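PDB 3LM3: DUF3863 domain-containing protein from Parabacteroides distasonis, which is of unknown function but is probably a carbohydrate-active enzyme, a putative glycoside hydrolase or deacetylase. Local coordinates for residues His318-Thr321 and Phe322-Gly326. Residues are numbered along the deposited sequence; the frame is centred on the assembly and turned at random.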
# COMPACT_ATOMS: atom_id res chain seq x y z
N HIS A 318 -0.79 -16.44 -5.68
CA HIS A 318 -1.05 -15.84 -6.97
C HIS A 318 -0.42 -14.46 -7.03
O HIS A 318 -0.75 -13.60 -6.20
CB HIS A 318 -2.55 -15.72 -7.20
CG HIS A 318 -3.26 -17.03 -7.17
ND1 HIS A 318 -3.22 -17.90 -8.24
CD2 HIS A 318 -4.01 -17.62 -6.22
CE1 HIS A 318 -3.94 -18.97 -7.93
NE2 HIS A 318 -4.42 -18.84 -6.72
N PHE A 319 0.46 -14.24 -8.00
CA PHE A 319 1.05 -12.95 -8.28
C PHE A 319 0.18 -12.32 -9.37
O PHE A 319 0.22 -12.74 -10.53
CB PHE A 319 2.51 -13.06 -8.74
CG PHE A 319 3.48 -13.36 -7.59
CD1 PHE A 319 3.55 -14.60 -6.98
CD2 PHE A 319 4.28 -12.35 -7.10
CE1 PHE A 319 4.47 -14.82 -5.92
CE2 PHE A 319 5.17 -12.57 -6.07
CZ PHE A 319 5.25 -13.80 -5.47
N VAL A 320 -0.60 -11.33 -8.96
CA VAL A 320 -1.62 -10.71 -9.83
C VAL A 320 -1.48 -9.20 -9.79
O VAL A 320 -0.77 -8.63 -8.96
CB VAL A 320 -3.05 -11.15 -9.43
CG1 VAL A 320 -3.15 -12.69 -9.44
CG2 VAL A 320 -3.45 -10.61 -8.08
N THR A 321 -2.16 -8.54 -10.73
CA THR A 321 -2.11 -7.09 -10.79
C THR A 321 -2.90 -6.46 -9.63
O THR A 321 -3.79 -7.09 -9.06
CB THR A 321 -2.62 -6.54 -12.13
OG1 THR A 321 -4.05 -6.61 -12.14
CG2 THR A 321 -2.04 -7.30 -13.32
N PHE A 322 -2.56 -5.21 -9.28
CA PHE A 322 -3.36 -4.47 -8.28
C PHE A 322 -4.81 -4.46 -8.66
O PHE A 322 -5.68 -4.71 -7.84
CB PHE A 322 -2.80 -3.04 -8.09
CG PHE A 322 -1.73 -2.92 -7.02
CD1 PHE A 322 -0.42 -3.24 -7.30
CD2 PHE A 322 -2.05 -2.49 -5.74
CE1 PHE A 322 0.57 -3.13 -6.33
CE2 PHE A 322 -1.06 -2.37 -4.75
CZ PHE A 322 0.25 -2.70 -5.05
N GLY A 323 -5.10 -4.12 -9.92
CA GLY A 323 -6.47 -4.03 -10.38
C GLY A 323 -7.20 -5.37 -10.30
O GLY A 323 -8.38 -5.42 -9.91
N GLU A 324 -6.55 -6.46 -10.68
CA GLU A 324 -7.19 -7.80 -10.64
C GLU A 324 -7.55 -8.15 -9.21
O GLU A 324 -8.63 -8.67 -8.92
CB GLU A 324 -6.25 -8.90 -11.14
CG GLU A 324 -6.14 -9.11 -12.56
CD GLU A 324 -5.25 -10.35 -12.71
OE1 GLU A 324 -4.03 -10.19 -12.65
OE2 GLU A 324 -5.78 -11.49 -12.70
N PHE A 325 -6.62 -7.93 -8.29
CA PHE A 325 -6.85 -8.26 -6.90
C PHE A 325 -8.00 -7.42 -6.35
O PHE A 325 -8.89 -7.95 -5.68
CB PHE A 325 -5.60 -8.06 -6.04
CG PHE A 325 -5.88 -8.25 -4.58
CD1 PHE A 325 -6.15 -9.51 -4.06
CD2 PHE A 325 -5.97 -7.14 -3.73
CE1 PHE A 325 -6.53 -9.66 -2.72
CE2 PHE A 325 -6.34 -7.27 -2.43
CZ PHE A 325 -6.60 -8.53 -1.89
N GLY A 326 -7.99 -6.12 -6.59
CA GLY A 326 -9.09 -5.27 -6.11
C GLY A 326 -10.43 -5.73 -6.62
O GLY A 326 -11.41 -5.71 -5.90
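Glu324 folds its side chain back across Thr321 at about a right angle, its CG 3.3 Å from the threonine OG1, and brings its carboxylate up beside Val320. There OE1 accepts a hydrogen bond from the backbone N of Thr321 at 3.1 Å, while OE2 forms a salt bridge with Arg71. The N-H of Thr321 points almost straight at OE1 (174°), yet it comes in over the face of the carboxylate, 36° off its plane. The exchange is mutual: with chi1 at 77°, Thr321 OG1 sits between its own backbone N and carbonyl carbon, facing the helix start, where it takes the N-H of Glu324 at 2.9 Å. Together the two bonds make a capping box, with Thr321 as N-cap of helix 322-332, where the chain passes from strand 318-320 into the helix. The first helical turn is closed by Phe325 N, bonded to Thr321 O at 3.1 Å. Val320, whose CB lies against OE1 of Glu324, also puts CG2 against CB of Phe325 (3.9 Å), while the phenylalanine ring, CG anti to the backbone N, leads away to stack on Trp281. With an alanine at Glu324, the Thr321 N-H is likely to lose its acceptor and Arg71 this acidic mate. Among the opening helical N-H groups, Phe322 N bonds to Thr73 OG1 and Gly323 N to Glu105 OE1.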